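Local coordinates for protein putative glucosidase lplD, ALPHA-GALACTURONIDASE (PDB 3FEF) that hydrolyses alpha-1,4-linked galacturonate, releasing alpha-D-galacturonate, as a homotetrameric family 4 glycosidase that uses NAD(+) and manganese, at residues Ala127-Ala132 and Arg154-Val159; Arg118-Val123 and Ala400-Thr405; Ala251-Phe256 and Val287-Leu292. All coordinates share one frame; numbering follows the deposited sequence.

Contact 1: Ala127-Ala132 and Arg154-Val159; sequences AEIARA and RVLYKV
V155 meets A127 with one methyl, CG1, which lies 3.5 Å from A127 N and is turned toward the first turn of segment 127-132. That methyl stands anti to its own backbone N (chi1 168°), while V123, a turn earlier on the partner helix, and F126, just before A127, also touch the V155 side chain. L156 follows and reaches across with its end: CB points past the partner helix, but the extended chain carries CD2 to within 3.7 Å of A130 CB. The same methyl passes I129 CG2 more loosely, at 4.4 Å. The two helices, 112-136 and 149-159, belong to the Rossmann-type NAD(+) domain, where strand 141-144 of the parallel sheet lies between them in the chain and strand 164-167 follows the second; their axes approach to 8.5 Å here and cross at -51°. A130 turns its CB to the partner and A127 flanks it; their small side chains are consistent with this close approach. I129 also comes near I11, part of the probable NAD(+)-binding segment. At the end of helix 149-159, V159 is wedged between three residues. Its CB sits 3.9 Å from A130 CB, and CG2 lies equally far from A127 CB. CG1, anti to the backbone N (chi1 178°), is directed instead at R131, where it touches CG at 3.7 Å. Replacing this valine with an alanine would remove both methyls and would probably open a gap beside A127, leaving the aliphatic part of R131 without its neighbour. The R131 chain bends at chi3, bringing its guanidinium back over A127 O.

Contact 2: Arg118-Val123 and Ala400-Thr405; sequences RGLRAV and ADAGLT
V123 packs against the backbone of G403 where helix 112-136 of the Rossmann-type domain meets helix 383-405 of the C-terminal domain, so the contact is a helix-helix junction between two parts of the chain far apart in sequence. The axes approach to 8.4 Å and cross at -45°. Because G403 has no side chain, V123 can point straight at the partner helix: its CB stands 3.8 Å from G403 CA, and a CB on residue 403 would collide with it. The valine torsion divides the work between its two methyls. CG1, anti to the backbone N (chi1 172°), runs forward along the partner to L404 N at 3.4 Å, close to the peptide that joins G403 to L404. CG2, anti to the carbonyl carbon, remains beside G403 CA. L404 then meets V123 CG1 from its own side, with CG 3.8 Å away and the CD2 methyl nearly as close. The L404 side chain also touches K158 and V159 of helix 149-159, and V123 touches V151 of that helix, which therefore borders the contact. L120, a turn before V123, does not aim its CB at the partner, yet with chi1 at -136° and chi2 also away from staggered the end of its chain comes nearer. This brings CD1 to 4.3 Å from A402 CB and similarly near G403 N, while A411 of helix 408-417 is another neighbour of the leucine. No hydrogen bond crosses between the segments. Within segment 400-405, D401 O is gripped twice by T405, through its backbone N and through OG1, which approaches from above the carbonyl plane at 3.1 Å.

Contact 3: Ala251-Phe256 and Val287-Leu292; sequences AHRVAF and VWKFHL
The chain entering helix 253-262 runs at 102° to the loop residues 287-290, and the backbones join where A251 N donates to K289 O at 3.2 Å. R253 lays its guanidinium flat on the indole of W288, the planes 8° apart and the centres separated by 4.3 Å. This is an off-centre cation-pi stack, with CZ displaced toward the rim of the six-membered ring. Bends at chi2 and chi3 fold the arginine into place, and NH1 donates to V287 O at 3.0 Å from above that carbonyl's plane. Together with the stack and the NH1 bond, the hydrogen bond from R253 NE to G232 O probably limits rotation of the guanidinium. The contact ties the start of a helix in the family 4 C-terminal domain to the loop before helix 295-314; H252 is the N-cap residue of helix 253-262, and the carboxylate of D270 accepts hydrogen bonds from V254 N (at OD2) and A255 N (at OD1). K289 crosses R253 at a slant, its CG 4.0 Å from R253 CD and its CD 3.9 Å from A251 CB. Deeper in, V254 CG2 comes to 4.0 Å from F290 CE1, meeting that ring obliquely.

How the contacts relate
Contacts 1 and 2 form one continuous body of packing: both use helix 112-136, their centres lie 11 Å apart, and K158 of contact 1 makes a salt bridge to D401 of contact 2. Contact 1 is the more buried and stays within the Rossmann-type domain, whereas contact 2, partly buried, links that domain to the C-terminal one. Both rely on small residues and apolar methyls, without hydrogen bonds between their segments. Contact 3, also partly buried, lies wholly in the C-terminal domain, its centre 36 Å from that of contact 1; there a loop is held by backbone and guanidinium hydrogen bonds and a flat stack.

Contact 1: Ala127-Ala132 and Arg154-Val159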
# COMPACT_ATOMS: atom_id res chain seq x y z
N ALA A 127 -9.02 25.42 -9.80
CA ALA A 127 -9.45 25.49 -8.40
C ALA A 127 -10.78 26.22 -8.33
O ALA A 127 -11.69 25.79 -7.61
CB ALA A 127 -8.40 26.22 -7.55
N GLU A 128 -10.89 27.32 -9.08
CA GLU A 128 -12.13 28.10 -9.11
C GLU A 128 -13.28 27.32 -9.78
O GLU A 128 -14.41 27.35 -9.31
CB GLU A 128 -11.92 29.45 -9.83
CG GLU A 128 -13.22 30.26 -9.96
CD GLU A 128 -13.04 31.71 -10.42
OE1 GLU A 128 -12.18 31.99 -11.29
OE2 GLU A 128 -13.79 32.58 -9.91
N ILE A 129 -12.99 26.64 -10.87
CA ILE A 129 -13.98 25.79 -11.51
C ILE A 129 -14.42 24.68 -10.56
O ILE A 129 -15.61 24.42 -10.38
CB ILE A 129 -13.45 25.21 -12.83
CG1 ILE A 129 -13.41 26.32 -13.89
CG2 ILE A 129 -14.31 24.06 -13.27
CD1 ILE A 129 -12.58 25.95 -15.16
N ALA A 130 -13.46 24.04 -9.90
CA ALA A 130 -13.80 22.96 -8.98
C ALA A 130 -14.69 23.42 -7.81
O ALA A 130 -15.55 22.66 -7.35
CB ALA A 130 -12.52 22.26 -8.44
N ARG A 131 -14.46 24.64 -7.32
CA ARG A 131 -15.25 25.14 -6.20
C ARG A 131 -16.66 25.46 -6.68
O ARG A 131 -17.62 25.29 -5.94
CB ARG A 131 -14.58 26.36 -5.53
CG ARG A 131 -13.38 25.98 -4.65
CD ARG A 131 -12.88 27.17 -3.81
NE ARG A 131 -12.23 28.14 -4.68
CZ ARG A 131 -10.92 28.18 -4.93
NH1 ARG A 131 -10.10 27.30 -4.35
NH2 ARG A 131 -10.45 29.10 -5.76
N ALA A 132 -16.77 25.89 -7.93
CA ALA A 132 -18.08 26.22 -8.51
C ALA A 132 -18.91 24.97 -8.76
O ALA A 132 -20.10 24.91 -8.44
CB ALA A 132 -17.91 27.01 -9.81
N ARG A 154 -6.00 16.94 -12.00
CA ARG A 154 -5.60 16.63 -10.64
C ARG A 154 -6.05 17.72 -9.68
O ARG A 154 -6.37 17.44 -8.53
CB ARG A 154 -4.08 16.49 -10.53
CG ARG A 154 -3.63 16.17 -9.13
CD ARG A 154 -3.98 14.73 -8.69
NE ARG A 154 -3.15 14.44 -7.52
CZ ARG A 154 -3.60 14.34 -6.28
NH1 ARG A 154 -4.90 14.41 -6.03
NH2 ARG A 154 -2.75 14.13 -5.30
N VAL A 155 -6.10 18.96 -10.17
CA VAL A 155 -6.49 20.10 -9.35
C VAL A 155 -7.96 19.97 -9.02
O VAL A 155 -8.37 20.24 -7.89
CB VAL A 155 -6.19 21.46 -10.06
CG1 VAL A 155 -6.88 22.65 -9.34
CG2 VAL A 155 -4.67 21.68 -10.16
N LEU A 156 -8.77 19.55 -9.99
CA LEU A 156 -10.18 19.30 -9.71
C LEU A 156 -10.34 18.41 -8.45
O LEU A 156 -11.12 18.74 -7.54
CB LEU A 156 -10.87 18.67 -10.93
CG LEU A 156 -10.98 19.58 -12.15
CD1 LEU A 156 -11.72 18.93 -13.33
CD2 LEU A 156 -11.64 20.92 -11.74
N TYR A 157 -9.63 17.29 -8.39
CA TYR A 157 -9.79 16.36 -7.28
C TYR A 157 -9.21 16.90 -5.98
O TYR A 157 -9.72 16.60 -4.90
CB TYR A 157 -9.18 14.98 -7.60
CG TYR A 157 -10.09 14.12 -8.46
CD1 TYR A 157 -10.01 14.17 -9.84
CD2 TYR A 157 -11.05 13.30 -7.89
CE1 TYR A 157 -10.84 13.41 -10.65
CE2 TYR A 157 -11.90 12.52 -8.69
CZ TYR A 157 -11.78 12.59 -10.06
OH TYR A 157 -12.60 11.84 -10.88
N LYS A 158 -8.13 17.67 -6.07
CA LYS A 158 -7.49 18.20 -4.89
C LYS A 158 -8.39 19.24 -4.23
O LYS A 158 -8.46 19.35 -3.01
CB LYS A 158 -6.13 18.83 -5.22
CG LYS A 158 -5.04 17.82 -5.57
CD LYS A 158 -3.76 18.52 -6.07
CE LYS A 158 -2.94 19.10 -4.92
NZ LYS A 158 -2.19 18.03 -4.16
N VAL A 159 -9.10 19.99 -5.05
CA VAL A 159 -9.91 21.06 -4.52
C VAL A 159 -11.32 20.58 -4.17
O VAL A 159 -11.94 21.08 -3.23
CB VAL A 159 -9.97 22.24 -5.51
CG1 VAL A 159 -10.85 23.36 -4.96
CG2 VAL A 159 -8.55 22.74 -5.78

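Contact 2: Arg118-Val123 and Ala400-Thr405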
# COMPACT_ATOMS: atom_id res chain seq x y z
N ARG A 118 2.63 26.64 -18.01
CA ARG A 118 1.21 26.62 -18.35
C ARG A 118 0.37 25.97 -17.25
O ARG A 118 -0.69 26.49 -16.86
CB ARG A 118 0.99 25.91 -19.69
CG ARG A 118 -0.43 25.96 -20.22
CD ARG A 118 -0.48 25.14 -21.51
NE ARG A 118 -1.83 24.82 -21.95
CZ ARG A 118 -2.32 25.17 -23.13
NH1 ARG A 118 -1.55 25.84 -23.97
NH2 ARG A 118 -3.56 24.84 -23.47
N GLY A 119 0.84 24.84 -16.73
CA GLY A 119 0.11 24.17 -15.66
C GLY A 119 -0.03 25.13 -14.50
O GLY A 119 -1.10 25.30 -13.91
N LEU A 120 1.08 25.78 -14.17
CA LEU A 120 1.09 26.71 -13.07
C LEU A 120 -0.04 27.74 -13.23
O LEU A 120 -0.80 28.00 -12.31
CB LEU A 120 2.43 27.41 -13.10
CG LEU A 120 3.20 27.62 -11.82
CD1 LEU A 120 2.98 26.47 -10.84
CD2 LEU A 120 4.67 27.76 -12.23
N ARG A 121 -0.13 28.32 -14.41
CA ARG A 121 -1.19 29.28 -14.75
C ARG A 121 -2.59 28.66 -14.64
O ARG A 121 -3.56 29.31 -14.25
CB ARG A 121 -0.93 29.75 -16.18
CG ARG A 121 -1.53 31.07 -16.59
CD ARG A 121 -0.73 31.72 -17.76
NE ARG A 121 -0.79 30.96 -19.00
CZ ARG A 121 0.28 30.50 -19.66
NH1 ARG A 121 1.49 30.75 -19.20
NH2 ARG A 121 0.14 29.81 -20.78
N ALA A 122 -2.72 27.39 -15.00
CA ALA A 122 -4.05 26.76 -15.03
C ALA A 122 -4.57 26.41 -13.64
O ALA A 122 -5.77 26.31 -13.43
CB ALA A 122 -4.03 25.51 -15.93
N VAL A 123 -3.66 26.20 -12.69
CA VAL A 123 -4.06 25.74 -11.38
C VAL A 123 -5.17 26.59 -10.75
O VAL A 123 -6.19 26.05 -10.32
CB VAL A 123 -2.84 25.57 -10.42
CG1 VAL A 123 -3.31 25.27 -8.98
CG2 VAL A 123 -1.94 24.44 -10.93
N ALA A 400 0.85 21.03 -9.25
CA ALA A 400 -0.48 21.19 -8.69
C ALA A 400 -0.39 21.77 -7.28
O ALA A 400 -1.10 22.71 -6.96
CB ALA A 400 -1.23 19.86 -8.69
N ASP A 401 0.48 21.21 -6.45
CA ASP A 401 0.69 21.78 -5.12
C ASP A 401 1.20 23.22 -5.19
O ASP A 401 0.64 24.11 -4.56
CB ASP A 401 1.64 20.93 -4.29
CG ASP A 401 1.07 19.59 -3.98
OD1 ASP A 401 -0.16 19.51 -3.75
OD2 ASP A 401 1.86 18.60 -3.97
N ALA A 402 2.28 23.43 -5.95
CA ALA A 402 2.87 24.75 -6.07
C ALA A 402 1.81 25.78 -6.43
O ALA A 402 1.75 26.88 -5.84
CB ALA A 402 4.01 24.77 -7.08
N GLY A 403 0.97 25.44 -7.40
CA GLY A 403 -0.10 26.34 -7.83
C GLY A 403 -1.09 26.68 -6.73
O GLY A 403 -1.39 27.83 -6.52
N LEU A 404 -1.60 25.67 -6.02
CA LEU A 404 -2.57 25.91 -4.95
C LEU A 404 -2.01 26.68 -3.74
O LEU A 404 -2.75 27.36 -3.02
CB LEU A 404 -3.17 24.59 -4.47
CG LEU A 404 -4.09 23.90 -5.49
CD1 LEU A 404 -4.38 22.49 -5.06
CD2 LEU A 404 -5.38 24.71 -5.69
N THR A 405 -0.70 26.56 -3.51
CA THR A 405 -0.08 27.20 -2.36
C THR A 405 0.83 28.35 -2.77
O THR A 405 1.54 28.90 -1.95
CB THR A 405 0.73 26.19 -1.50
OG1 THR A 405 1.89 25.76 -2.23
CG2 THR A 405 -0.13 24.97 -1.12

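Contact 3: Ala251-Phe256 and Val287-Leu292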
# COMPACT_ATOMS: atom_id res chain seq x y z
N ALA A 251 5.33 10.71 -39.98
CA ALA A 251 5.48 9.38 -40.53
C ALA A 251 5.80 8.36 -39.43
O ALA A 251 6.36 7.30 -39.70
CB ALA A 251 6.58 9.37 -41.62
N HIS A 252 5.49 8.69 -38.18
CA HIS A 252 5.61 7.73 -37.08
C HIS A 252 7.02 7.21 -36.80
O HIS A 252 7.18 6.17 -36.15
CB HIS A 252 4.68 6.56 -37.34
CG HIS A 252 3.29 7.00 -37.68
ND1 HIS A 252 2.85 7.14 -38.98
CD2 HIS A 252 2.26 7.38 -36.89
CE1 HIS A 252 1.60 7.55 -38.97
NE2 HIS A 252 1.22 7.71 -37.72
N ARG A 253 8.03 7.91 -37.31
CA ARG A 253 9.42 7.55 -37.02
C ARG A 253 9.71 7.57 -35.52
O ARG A 253 10.49 6.75 -35.02
CB ARG A 253 10.38 8.48 -37.75
CG ARG A 253 10.37 8.26 -39.27
CD ARG A 253 11.74 8.55 -39.89
NE ARG A 253 12.75 7.60 -39.45
CZ ARG A 253 13.94 7.98 -39.00
NH1 ARG A 253 14.25 9.27 -38.95
NH2 ARG A 253 14.83 7.08 -38.62
N VAL A 254 9.12 8.52 -34.81
CA VAL A 254 9.37 8.63 -33.37
C VAL A 254 8.74 7.44 -32.65
O VAL A 254 9.35 6.85 -31.76
CB VAL A 254 8.83 9.95 -32.78
CG1 VAL A 254 9.07 9.98 -31.25
CG2 VAL A 254 9.51 11.17 -33.45
N ALA A 255 7.52 7.08 -33.04
CA ALA A 255 6.85 5.93 -32.46
C ALA A 255 7.61 4.64 -32.74
O ALA A 255 7.71 3.77 -31.87
CB ALA A 255 5.40 5.83 -32.97
N PHE A 256 8.14 4.48 -33.96
CA PHE A 256 8.90 3.27 -34.27
C PHE A 256 10.17 3.21 -33.44
O PHE A 256 10.56 2.15 -32.97
CB PHE A 256 9.24 3.16 -35.76
CG PHE A 256 8.04 2.98 -36.64
CD1 PHE A 256 6.99 2.17 -36.24
CD2 PHE A 256 7.95 3.62 -37.87
CE1 PHE A 256 5.87 2.00 -37.04
CE2 PHE A 256 6.82 3.45 -38.68
CZ PHE A 256 5.79 2.65 -38.27
N VAL A 287 14.14 15.54 -39.99
CA VAL A 287 14.71 14.19 -40.14
C VAL A 287 13.81 13.14 -39.49
O VAL A 287 13.71 12.02 -39.98
CB VAL A 287 16.09 14.08 -39.51
CG1 VAL A 287 16.47 12.59 -39.29
CG2 VAL A 287 17.13 14.80 -40.35
N TRP A 288 13.15 13.50 -38.39
CA TRP A 288 12.30 12.56 -37.69
C TRP A 288 10.89 12.60 -38.25
O TRP A 288 10.00 11.89 -37.80
CB TRP A 288 12.37 12.79 -36.17
CG TRP A 288 13.67 12.23 -35.67
CD1 TRP A 288 14.82 12.92 -35.47
CD2 TRP A 288 13.97 10.85 -35.41
NE1 TRP A 288 15.82 12.07 -35.08
CE2 TRP A 288 15.33 10.79 -35.04
CE3 TRP A 288 13.22 9.67 -35.46
CZ2 TRP A 288 15.96 9.58 -34.69
CZ3 TRP A 288 13.85 8.47 -35.12
CH2 TRP A 288 15.20 8.44 -34.75
N LYS A 289 10.70 13.44 -39.26
CA LYS A 289 9.45 13.49 -40.03
C LYS A 289 8.19 13.90 -39.26
O LYS A 289 7.12 13.33 -39.44
CB LYS A 289 9.23 12.19 -40.82
CG LYS A 289 10.42 11.82 -41.71
CD LYS A 289 9.99 10.91 -42.85
CE LYS A 289 11.11 10.70 -43.87
NZ LYS A 289 10.51 10.31 -45.19
N PHE A 290 8.32 14.92 -38.43
CA PHE A 290 7.14 15.52 -37.78
C PHE A 290 7.45 17.00 -37.65
O PHE A 290 8.50 17.43 -38.09
CB PHE A 290 6.87 14.87 -36.41
CG PHE A 290 7.88 15.24 -35.35
CD1 PHE A 290 9.14 14.70 -35.36
CD2 PHE A 290 7.55 16.15 -34.34
CE1 PHE A 290 10.07 15.05 -34.38
CE2 PHE A 290 8.47 16.51 -33.37
CZ PHE A 290 9.73 15.97 -33.39
N HIS A 291 6.55 17.78 -37.07
CA HIS A 291 6.76 19.23 -36.97
C HIS A 291 6.65 19.75 -35.55
O HIS A 291 6.06 19.11 -34.67
CB HIS A 291 5.70 19.98 -37.77
CG HIS A 291 5.48 19.46 -39.16
ND1 HIS A 291 6.09 20.02 -40.26
CD2 HIS A 291 4.70 18.46 -39.62
CE1 HIS A 291 5.70 19.37 -41.35
NE2 HIS A 291 4.85 18.42 -40.99
N LEU A 292 7.20 20.94 -35.33
CA LEU A 292 6.90 21.69 -34.13
C LEU A 292 5.66 22.50 -34.47
O LEU A 292 5.35 22.69 -35.64
CB LEU A 292 8.06 22.61 -33.79
CG LEU A 292 9.47 22.04 -33.82
CD1 LEU A 292 10.45 23.14 -33.48
CD2 LEU A 292 9.63 20.86 -32.84